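Local coordinates for protein beta-galactosidase (Marinomonas sp. ef1, PDB 6Y2K) that probably hydrolyses terminal beta-D-galactosides such as lactose, as a cold-active, hexameric glycoside hydrolase of family GH42, at residues Glu36-Ile42 with Thr72-Pro78; Arg103-Phe108 with Asp140-His146; Cys117-Thr122 with Leu225-Leu230. All coordinates share one frame; numbering follows the deposited sequence. Where two conformers were deposited one is given.

Interaction 1 of 3, residues Glu36-Ile42 with Thr72-Pro78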
loop_
_atom_site.group_PDB
_atom_site.type_symbol
_atom_site.label_atom_id
_atom_site.label_comp_id
_atom_site.label_asym_id
_atom_site.label_seq_id
_atom_site.Cartn_x
_atom_site.Cartn_y
_atom_site.Cartn_z
ATOM N N GLU A 36 12.662 43.025 -29.590
ATOM C CA GLU A 36 13.815 42.234 -29.098
ATOM C C GLU A 36 14.238 41.033 -29.966
ATOM O O GLU A 36 15.350 40.529 -29.800
ATOM C CB GLU A 36 13.630 41.818 -27.619
ATOM C CG GLU A 36 12.792 40.563 -27.324
ATOM C CD GLU A 36 11.289 40.715 -27.545
ATOM O OE1 GLU A 36 10.807 41.781 -28.013
ATOM O OE2 GLU A 36 10.571 39.734 -27.245
ATOM N N PHE A 37 13.375 40.561 -30.867
ATOM C CA PHE A 37 13.746 39.483 -31.796
ATOM C C PHE A 37 13.772 39.912 -33.270
ATOM O O PHE A 37 13.710 39.056 -34.162
ATOM C CB PHE A 37 12.800 38.280 -31.629
ATOM C CG PHE A 37 12.801 37.674 -30.244
ATOM C CD1 PHE A 37 13.982 37.253 -29.648
ATOM C CD2 PHE A 37 11.607 37.463 -29.565
ATOM C CE1 PHE A 37 13.983 36.677 -28.382
ATOM C CE2 PHE A 37 11.600 36.868 -28.313
ATOM C CZ PHE A 37 12.786 36.476 -27.719
ATOM N N SER A 38 13.922 41.214 -33.532
ATOM C CA SER A 38 13.686 41.774 -34.881
ATOM C C SER A 38 14.938 42.024 -35.749
ATOM O O SER A 38 14.815 42.595 -36.830
ATOM C CB SER A 38 12.840 43.067 -34.773
ATOM O OG SER A 38 13.540 44.115 -34.112
ATOM N N TRP A 39 16.122 41.582 -35.319
ATOM C CA TRP A 39 17.354 41.878 -36.073
ATOM C C TRP A 39 17.283 41.422 -37.534
ATOM O O TRP A 39 17.672 42.179 -38.417
ATOM C CB TRP A 39 18.615 41.320 -35.381
ATOM C CG TRP A 39 19.933 41.988 -35.763
ATOM C CD1 TRP A 39 20.289 42.511 -36.981
ATOM C CD2 TRP A 39 21.088 42.147 -34.921
ATOM N NE1 TRP A 39 21.573 42.991 -36.943
ATOM C CE2 TRP A 39 22.090 42.781 -35.695
ATOM C CE3 TRP A 39 21.382 41.798 -33.598
ATOM C CZ2 TRP A 39 23.350 43.097 -35.179
ATOM C CZ3 TRP A 39 22.638 42.112 -33.087
ATOM C CH2 TRP A 39 23.605 42.760 -33.877
ATOM N N SER A 40 16.769 40.222 -37.815
ATOM C CA SER A 40 16.653 39.777 -39.221
ATOM C C SER A 40 15.666 40.619 -40.051
ATOM O O SER A 40 15.789 40.662 -41.272
ATOM C CB SER A 40 16.313 38.284 -39.343
ATOM O OG SER A 40 14.929 38.018 -39.168
ATOM N N THR A 41 14.702 41.273 -39.399
ATOM C CA THR A 41 13.800 42.219 -40.076
ATOM C C THR A 41 14.527 43.552 -40.318
ATOM O O THR A 41 14.425 44.130 -41.402
ATOM C CB THR A 41 12.507 42.437 -39.259
ATOM O OG1 THR A 41 11.835 41.181 -39.078
ATOM C CG2 THR A 41 11.556 43.407 -39.958
ATOM N N ILE A 42 15.280 44.013 -39.318
ATOM C CA ILE A 42 16.031 45.271 -39.418
ATOM C C ILE A 42 17.171 45.176 -40.444
ATOM O O ILE A 42 17.344 46.090 -41.245
ATOM C CB ILE A 42 16.626 45.711 -38.060
ATOM C CG1 ILE A 42 15.511 45.984 -37.035
ATOM C CG2 ILE A 42 17.494 46.966 -38.222
ATOM C CD1 ILE A 42 15.990 46.025 -35.601
ATOM N N THR A 72 16.335 45.876 -27.320
ATOM C CA THR A 72 17.489 45.710 -28.198
ATOM C C THR A 72 17.470 44.249 -28.678
ATOM O O THR A 72 17.141 43.354 -27.899
ATOM C CB THR A 72 18.858 46.064 -27.550
ATOM O OG1 THR A 72 19.195 45.143 -26.500
ATOM C CG2 THR A 72 18.853 47.484 -27.022
ATOM N N PRO A 73 17.802 44.009 -29.955
ATOM C CA PRO A 73 17.589 42.707 -30.582
ATOM C C PRO A 73 18.759 41.711 -30.480
ATOM O O PRO A 73 18.855 40.780 -31.291
ATOM C CB PRO A 73 17.339 43.100 -32.039
ATOM C CG PRO A 73 18.286 44.230 -32.234
ATOM C CD PRO A 73 18.207 45.017 -30.955
ATOM N N THR A 74 19.593 41.861 -29.458
ATOM C CA THR A 74 20.873 41.152 -29.387
ATOM C C THR A 74 20.792 39.688 -28.909
ATOM O O THR A 74 21.801 38.977 -28.952
ATOM C CB THR A 74 21.881 41.926 -28.513
ATOM O OG1 THR A 74 21.326 42.166 -27.218
ATOM C CG2 THR A 74 22.235 43.258 -29.147
ATOM N N ALA A 75 19.616 39.236 -28.478
ATOM C CA ALA A 75 19.415 37.836 -28.083
ATOM C C ALA A 75 19.453 36.890 -29.268
ATOM O O ALA A 75 19.807 35.717 -29.109
ATOM C CB ALA A 75 18.089 37.673 -27.350
ATOM N N THR A 76 19.067 37.394 -30.439
ATOM C CA THR A 76 18.914 36.594 -31.645
ATOM C C THR A 76 19.566 37.281 -32.855
ATOM O O THR A 76 18.868 37.777 -33.738
ATOM C CB THR A 76 17.419 36.303 -31.925
ATOM O OG1 THR A 76 16.634 37.481 -31.721
ATOM C CG2 THR A 76 16.906 35.227 -30.996
ATOM N N PRO A 77 20.918 37.306 -32.903
ATOM C CA PRO A 77 21.581 37.878 -34.081
ATOM C C PRO A 77 21.393 36.997 -35.330
ATOM O O PRO A 77 21.182 35.780 -35.192
ATOM C CB PRO A 77 23.054 37.942 -33.666
ATOM C CG PRO A 77 23.203 36.851 -32.653
ATOM C CD PRO A 77 21.896 36.824 -31.906
ATOM N N PRO A 78 21.447 37.602 -36.539
ATOM C CA PRO A 78 21.150 36.831 -37.752
ATOM C C PRO A 78 22.266 35.876 -38.165
ATOM O O PRO A 78 23.408 36.037 -37.735
ATOM C CB PRO A 78 20.951 37.908 -38.837
ATOM C CG PRO A 78 21.094 39.231 -38.171
ATOM C CD PRO A 78 21.761 39.009 -36.845
HETATM O O HOH W 1 17.133 40.569 -27.762
HETATM O O HOH W 2 17.092 39.708 -33.129
#
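W39 lays one face of its indole across the ring of P78, the two side chains at roughly a right angle. P78 CD stands 3.6 Å from the centroid of the five-membered ring and 9° off its normal, a CH-pi contact. With CG anti to the backbone N (chi1 -158°), the indole swings toward 72-78, and its six-membered edge meets P73 O near the ring plane, CE3 to O 3.6 Å; NE1 bonds to E43. F37 instead offers an edge: its CD1 lies 3.4 Å from T76 OG1, which sits in the ring plane, while E36 CG covers one face. W183 of the second subunit also meets this ring. Nearer the backbone, P73 CA makes a CA-H...O contact of 3.2 Å with E36 O. Two waters supply the polar links. One bridges E36 O, T72 O and A75 N; the other is gripped by four bonds, accepting from W39 N at 3.0 Å and from T76 OG1 and donating to P73 O and T76 O. These segments follow the second and third strands, 29-34 and 67-71, so the contact joins neighbouring loops at the C-terminal mouth of a TIM barrel, the end where such enzymes carry their active site.

Interaction 2 of 3, residues Arg103-Phe108 with Asp140-His146. With GOL (glycerol), chain D.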
loop_
_atom_site.group_PDB
_atom_site.type_symbol
_atom_site.label_atom_id
_atom_site.label_comp_id
_atom_site.label_asym_id
_atom_site.label_seq_id
_atom_site.Cartn_x
_atom_site.Cartn_y
_atom_site.Cartn_z
ATOM N N ARG A 103 17.677 30.371 -30.403
ATOM C CA ARG A 103 18.005 31.717 -29.911
ATOM C C ARG A 103 19.149 31.648 -28.909
ATOM O O ARG A 103 19.525 30.559 -28.478
ATOM C CB ARG A 103 16.772 32.395 -29.276
ATOM C CG ARG A 103 16.125 31.636 -28.118
ATOM C CD ARG A 103 15.010 32.454 -27.471
ATOM N NE ARG A 103 14.306 31.706 -26.427
ATOM C CZ ARG A 103 13.170 32.093 -25.838
ATOM N NH1 ARG A 103 12.549 33.231 -26.174
ATOM N NH2 ARG A 103 12.637 31.317 -24.898
ATOM N N ARG A 104 19.686 32.822 -28.559
ATOM C CA ARG A 104 20.759 32.979 -27.569
ATOM C C ARG A 104 22.084 32.303 -27.970
ATOM O O ARG A 104 22.867 31.873 -27.118
ATOM C CB ARG A 104 20.290 32.527 -26.171
ATOM C CG ARG A 104 19.131 33.351 -25.598
ATOM C CD ARG A 104 19.204 33.413 -24.069
ATOM N NE ARG A 104 20.521 33.905 -23.715
ATOM C CZ ARG A 104 20.890 35.178 -23.787
ATOM N NH1 ARG A 104 20.022 36.138 -24.103
ATOM N NH2 ARG A 104 22.139 35.501 -23.516
ATOM N N HIS A 105 22.354 32.302 -29.272
ATOM C CA HIS A 105 23.566 31.686 -29.863
ATOM C C HIS A 105 24.768 32.641 -29.840
ATOM O O HIS A 105 25.248 33.107 -30.873
ATOM C CB HIS A 105 23.288 31.173 -31.292
ATOM C CG HIS A 105 22.350 32.042 -32.068
ATOM N ND1 HIS A 105 20.987 31.842 -32.054
ATOM C CD2 HIS A 105 22.563 33.144 -32.826
ATOM C CE1 HIS A 105 20.403 32.762 -32.799
ATOM N NE2 HIS A 105 21.336 33.566 -33.280
ATOM N N TYR A 106 25.249 32.926 -28.636
ATOM C CA TYR A 106 26.509 33.623 -28.436
ATOM C C TYR A 106 27.032 33.361 -27.033
ATOM O O TYR A 106 26.251 33.060 -26.117
ATOM C CB TYR A 106 26.356 35.138 -28.654
ATOM C CG TYR A 106 25.442 35.866 -27.677
ATOM C CD1 TYR A 106 25.930 36.364 -26.464
ATOM C CD2 TYR A 106 24.097 36.097 -27.983
ATOM C CE1 TYR A 106 25.102 37.047 -25.572
ATOM C CE2 TYR A 106 23.260 36.764 -27.097
ATOM C CZ TYR A 106 23.767 37.245 -25.897
ATOM O OH TYR A 106 22.938 37.918 -25.027
ATOM N N THR A 107 28.344 33.474 -26.867
ATOM C CA THR A 107 28.926 33.562 -25.534
ATOM C C THR A 107 29.113 35.033 -25.180
ATOM O O THR A 107 29.550 35.832 -26.018
ATOM C CB THR A 107 30.250 32.798 -25.345
ATOM O OG1 THR A 107 30.871 33.242 -24.126
ATOM C CG2 THR A 107 31.226 32.987 -26.516
ATOM N N PHE A 108 28.787 35.368 -23.930
ATOM C CA PHE A 108 28.971 36.720 -23.379
ATOM C C PHE A 108 30.442 37.174 -23.398
ATOM O O PHE A 108 30.722 38.381 -23.317
ATOM C CB PHE A 108 28.470 36.777 -21.927
ATOM C CG PHE A 108 26.981 36.677 -21.783
ATOM C CD1 PHE A 108 26.193 37.808 -21.905
ATOM C CD2 PHE A 108 26.361 35.457 -21.491
ATOM C CE1 PHE A 108 24.817 37.742 -21.758
ATOM C CE2 PHE A 108 24.985 35.383 -21.346
ATOM C CZ PHE A 108 24.212 36.528 -21.477
ATOM N N ASP A 140 18.516 43.233 -24.534
ATOM C CA ASP A 140 18.611 41.819 -24.907
ATOM C C ASP A 140 17.261 41.118 -24.553
ATOM O O ASP A 140 16.180 41.721 -24.729
ATOM C CB ASP A 140 19.860 41.221 -24.218
ATOM C CG ASP A 140 20.379 39.929 -24.864
ATOM O OD1 ASP A 140 19.899 38.837 -24.451
ATOM O OD2 ASP A 140 21.312 39.996 -25.703
ATOM N N ASN A 141 17.307 39.866 -24.098
ATOM C CA ASN A 141 16.113 39.118 -23.702
ATOM C C ASN A 141 16.532 37.870 -22.923
ATOM O O ASN A 141 17.113 36.952 -23.497
ATOM C CB ASN A 141 15.280 38.694 -24.918
ATOM C CG ASN A 141 13.939 38.100 -24.513
ATOM O OD1 ASN A 141 13.001 38.833 -24.143
ATOM N ND2 ASN A 141 13.843 36.769 -24.558
ATOM N N GLU A 142 16.249 37.862 -21.622
ATOM C CA GLU A 142 16.460 36.698 -20.758
ATOM C C GLU A 142 17.893 36.180 -20.829
ATOM O O GLU A 142 18.153 35.059 -21.275
ATOM C CB GLU A 142 15.451 35.575 -21.075
ATOM C CG GLU A 142 13.996 35.894 -20.728
ATOM C CD GLU A 142 13.087 34.669 -20.806
ATOM O OE1 GLU A 142 13.326 33.805 -21.675
ATOM O OE2 GLU A 142 12.132 34.558 -19.996
ATOM N N TYR A 143 18.821 37.022 -20.383
ATOM C CA TYR A 143 20.215 36.641 -20.217
ATOM C C TYR A 143 20.253 35.309 -19.498
ATOM O O TYR A 143 19.582 35.146 -18.477
ATOM C CB TYR A 143 20.983 37.644 -19.339
ATOM C CG TYR A 143 21.234 39.028 -19.909
ATOM C CD1 TYR A 143 21.616 39.214 -21.233
ATOM C CD2 TYR A 143 21.148 40.152 -19.093
ATOM C CE1 TYR A 143 21.874 40.487 -21.738
ATOM C CE2 TYR A 143 21.400 41.426 -19.588
ATOM C CZ TYR A 143 21.765 41.591 -20.907
ATOM O OH TYR A 143 22.017 42.861 -21.395
ATOM N N GLY A 144 21.028 34.367 -20.033
ATOM C CA GLY A 144 21.250 33.084 -19.373
ATOM C C GLY A 144 20.260 31.988 -19.739
ATOM O O GLY A 144 20.553 30.815 -19.487
ATOM N N CYS A 145 19.120 32.327 -20.361
ATOM C CA CYS A 145 18.101 31.309 -20.670
ATOM C C CYS A 145 18.737 30.178 -21.472
ATOM O O CYS A 145 19.638 30.410 -22.289
ATOM C CB CYS A 145 16.905 31.882 -21.440
ATOM S SG CYS A 145 15.439 30.808 -21.395
ATOM N N HIS A 146 18.268 28.960 -21.220
ATOM C CA HIS A 146 18.825 27.748 -21.839
ATOM C C HIS A 146 20.279 27.491 -21.395
ATOM O O HIS A 146 21.067 26.901 -22.140
ATOM C CB HIS A 146 18.720 27.795 -23.373
ATOM C CG HIS A 146 17.465 28.440 -23.877
ATOM N ND1 HIS A 146 16.215 27.897 -23.669
ATOM C CD2 HIS A 146 17.270 29.585 -24.571
ATOM C CE1 HIS A 146 15.305 28.684 -24.214
ATOM N NE2 HIS A 146 15.918 29.714 -24.769
HETATM C C1 GOL D . 7.746 32.106 -23.291
HETATM O O1 GOL D . 7.032 31.388 -22.248
HETATM C C2 GOL D . 9.261 31.813 -23.362
HETATM O O2 GOL D . 9.775 32.455 -24.559
HETATM C C3 GOL D . 9.978 32.297 -22.091
HETATM O O3 GOL D . 11.330 31.790 -21.949
#
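R104 drives NH1 into D140 OD1 at 2.7 Å, a salt bridge with 148° at the hydrogen; the oxygen lies in the guanidinium plane and is met almost head-on. OD1 also accepts from N141 N, which comes from the anti side but tilted well out of the carboxylate plane, so two donors hold the carboxylate. Y106 OH gives a weak bond to D140 OD2, whose firmer partner is T74, and in turn takes a weak one from R104 NH2. R104 reaches this site through a chain bent at chi2 and chi3, NE bonding to T148, and one guanidinium face lies against the backbone of Y143 and G144. R103, extended from CG to NE, donates from NE to H146 NE2 at 3.1 Å (150°), in the imidazole plane. N141-E142 follows the fourth strand of the TIM barrel, where relatives of clan GH-A carry an Asn followed by the acid/base Glu, a role E142 probably shares. A glycerol, probably from the crystallisation liquor, occupies this pocket: R103 NH2 donates to its O2 at 3.1 Å, and its O3 donates to E142 OE1 at 2.8 Å. A leucine in place of R103 would probably leave H146 NE2 without this donor and take away the guanidinium bonds to the glycerol. The chain turns from E142 to C145 in a type II turn with G144 at positive phi. Farther out, F108 CE1 touches Y143 CD1 at 3.6 Å, the ring planes at 71°, with V219 of helix 205-233 against both.

Interaction 3 of 3, residues Cys117-Thr122 with Leu225-Leu230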
loop_
_atom_site.group_PDB
_atom_site.type_symbol
_atom_site.label_atom_id
_atom_site.label_comp_id
_atom_site.label_asym_id
_atom_site.label_seq_id
_atom_site.Cartn_x
_atom_site.Cartn_y
_atom_site.Cartn_z
ATOM N N CYS A 117 27.202 44.288 -31.164
ATOM C CA CYS A 117 26.152 44.820 -30.284
ATOM C C CYS A 117 26.292 46.333 -30.093
ATOM O O CYS A 117 25.286 47.049 -30.111
ATOM C CB CYS A 117 26.138 44.104 -28.927
ATOM S SG CYS A 117 25.589 42.381 -29.015
ATOM N N ARG A 118 27.528 46.806 -29.898
ATOM C CA ARG A 118 27.791 48.245 -29.796
ATOM C C ARG A 118 27.249 48.981 -31.023
ATOM O O ARG A 118 26.593 50.014 -30.879
ATOM C CB ARG A 118 29.284 48.542 -29.621
ATOM C CG ARG A 118 29.577 49.962 -29.126
ATOM C CD ARG A 118 31.064 50.290 -29.209
ATOM N NE ARG A 118 31.877 49.271 -28.557
ATOM C CZ ARG A 118 32.001 49.146 -27.241
ATOM N NH1 ARG A 118 31.366 49.981 -26.430
ATOM N NH2 ARG A 118 32.759 48.185 -26.741
ATOM N N ARG A 119 27.516 48.434 -32.216
ATOM C CA ARG A 119 27.039 49.019 -33.480
ATOM C C ARG A 119 25.521 49.103 -33.549
ATOM O O ARG A 119 24.968 50.167 -33.826
ATOM C CB ARG A 119 27.539 48.229 -34.704
ATOM C CG ARG A 119 27.204 48.906 -36.035
ATOM C CD ARG A 119 27.470 48.054 -37.276
ATOM N NE ARG A 119 26.693 46.819 -37.275
ATOM C CZ ARG A 119 25.590 46.605 -37.990
ATOM N NH1 ARG A 119 25.106 47.534 -38.810
ATOM N NH2 ARG A 119 24.987 45.435 -37.879
ATOM N N MET A 120 24.848 47.975 -33.321
ATOM C CA MET A 120 23.392 47.913 -33.474
ATOM C C MET A 120 22.653 48.708 -32.396
ATOM O O MET A 120 21.674 49.395 -32.698
ATOM C CB MET A 120 22.886 46.455 -33.512
ATOM C CG MET A 120 21.368 46.312 -33.478
ATOM S SD MET A 120 20.500 47.142 -34.825
ATOM C CE MET A 120 20.777 46.002 -36.175
ATOM N N VAL A 121 23.110 48.608 -31.152
ATOM C CA VAL A 121 22.465 49.338 -30.061
ATOM C C VAL A 121 22.649 50.851 -30.236
ATOM O O VAL A 121 21.725 51.617 -29.959
ATOM C CB VAL A 121 22.933 48.864 -28.670
ATOM C CG1 VAL A 121 22.350 49.747 -27.564
ATOM C CG2 VAL A 121 22.501 47.416 -28.449
ATOM N N THR A 122 23.826 51.270 -30.695
ATOM C CA THR A 122 24.057 52.674 -31.038
ATOM C C THR A 122 23.127 53.133 -32.162
ATOM O O THR A 122 22.495 54.185 -32.040
ATOM C CB THR A 122 25.521 52.942 -31.421
ATOM O OG1 THR A 122 26.365 52.601 -30.318
ATOM C CG2 THR A 122 25.732 54.430 -31.782
ATOM N N LEU A 225 27.678 47.614 -21.533
ATOM C CA LEU A 225 27.970 48.319 -22.778
ATOM C C LEU A 225 26.687 48.883 -23.407
ATOM O O LEU A 225 26.702 49.995 -23.938
ATOM C CB LEU A 225 28.797 47.470 -23.756
ATOM C CG LEU A 225 28.181 46.601 -24.852
ATOM C CD1 LEU A 225 27.613 47.407 -26.017
ATOM C CD2 LEU A 225 29.245 45.632 -25.357
ATOM N N GLN A 226 25.585 48.142 -23.316
ATOM C CA GLN A 226 24.295 48.611 -23.827
ATOM C C GLN A 226 23.746 49.743 -22.957
ATOM O O GLN A 226 23.269 50.753 -23.475
ATOM C CB GLN A 226 23.285 47.458 -23.938
ATOM C CG GLN A 226 23.764 46.317 -24.844
ATOM C CD GLN A 226 22.663 45.379 -25.331
ATOM O OE1 GLN A 226 21.475 45.749 -25.350
ATOM N NE2 GLN A 226 23.032 44.178 -25.714
ATOM N N VAL A 227 23.829 49.580 -21.641
ATOM C CA VAL A 227 23.381 50.615 -20.698
ATOM C C VAL A 227 24.089 51.963 -20.953
ATOM O O VAL A 227 23.441 53.016 -20.957
ATOM C CB VAL A 227 23.597 50.161 -19.226
ATOM C CG1 VAL A 227 23.478 51.326 -18.244
ATOM C CG2 VAL A 227 22.611 49.060 -18.851
ATOM N N ASP A 228 25.409 51.930 -21.147
ATOM C CA ASP A 228 26.171 53.172 -21.369
ATOM C C ASP A 228 25.676 53.921 -22.619
ATOM O O ASP A 228 25.502 55.150 -22.579
ATOM C CB ASP A 228 27.671 52.913 -21.463
ATOM C CG ASP A 228 28.295 52.499 -20.138
ATOM O OD1 ASP A 228 27.679 52.656 -19.060
ATOM O OD2 ASP A 228 29.439 52.019 -20.186
ATOM N N ILE A 229 25.417 53.176 -23.698
ATOM C CA ILE A 229 24.863 53.748 -24.930
ATOM C C ILE A 229 23.468 54.338 -24.705
ATOM O O ILE A 229 23.175 55.445 -25.188
ATOM C CB ILE A 229 24.791 52.694 -26.060
ATOM C CG1 ILE A 229 26.199 52.261 -26.485
ATOM C CG2 ILE A 229 24.031 53.231 -27.276
ATOM C CD1 ILE A 229 26.243 50.927 -27.201
ATOM N N LEU A 230 22.618 53.593 -23.991
ATOM C CA LEU A 230 21.246 54.015 -23.745
ATOM C C LEU A 230 21.162 55.213 -22.783
ATOM O O LEU A 230 20.289 56.067 -22.965
ATOM C CB LEU A 230 20.386 52.838 -23.263
ATOM C CG LEU A 230 20.187 51.711 -24.297
ATOM C CD1 LEU A 230 19.673 50.434 -23.639
ATOM C CD2 LEU A 230 19.263 52.147 -25.426
#
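I229 turns CG1 anti to its own carbonyl carbon (chi1 -66°) and extends beyond it, which carries CD1 over to R118 and T122; V121 answers with CG1 anti to the backbone N (chi1 174°), pointing at I229, and CG2 on the other branch, pointing at Q226. The two segments belong to helices 111-128 and 205-233, neighbours in the outer layer of the TIM barrel: the first lies between the third and fourth strands of the chain, the second between the fourth and fifth. They run in nearly the same direction, their local axes 9.8 Å apart and crossing at -30°. V121 and I229 form the centre of the seam, CG1 of the valine 3.9 Å from CG2 of the isoleucine as the side chains cross at a slant. On the other branch, V121 CG2 packs at 3.7 Å against Q226 OE1, with the two chains at about a right angle. The polar end of Q226 is used elsewhere: OE1 bonds to T72 and NE2 to T74, so an apolar methyl leans on an amide already held. Toward the outer surface, L225 brings CD1 to 3.9 Å from R118 CA, lying on the backbone of the facing helix. In the conformer given, one of two, the charged end of R118 pairs with E115 and its CG lies beside I229 CD1. Another glycerol, probably from the crystallisation liquor, lies with its nearest atoms about 3 Å from the side chain of I229. I229 CD1 itself ends against T122 OG1, 3.5 Å away. That hydroxyl donates to R118 O at 2.7 Å, and T122 N reaches the same oxygen from the opposite face of its carbonyl plane.

How the interactions relate
The three contacts adjoin one another on one side of a TIM barrel, around strands two to four, interactions 1 and 2 with centres 12 Å apart, 1 and 3 14 Å apart. Segment 72-78 is the hub. T74 OG1 probably bonds to D140 OD2 at 2.6 Å, and T72 OG1 to D140 N at 2.8 Å, tying interaction 1 to interaction 2. T72 OG1 also lies 2.6 Å from Q226 OE1, a probable bond into interaction 3. The helix seam is thus linked through two threonines to the loop bearing N141 and E142, which touch E314 near the C-terminal end of the seventh strand, 310-315. The glycerol of interaction 2, also held by W322, E362 and H365, probably marks the substrate pocket of the active site. Interactions 1 and 2 both touch the second subunit.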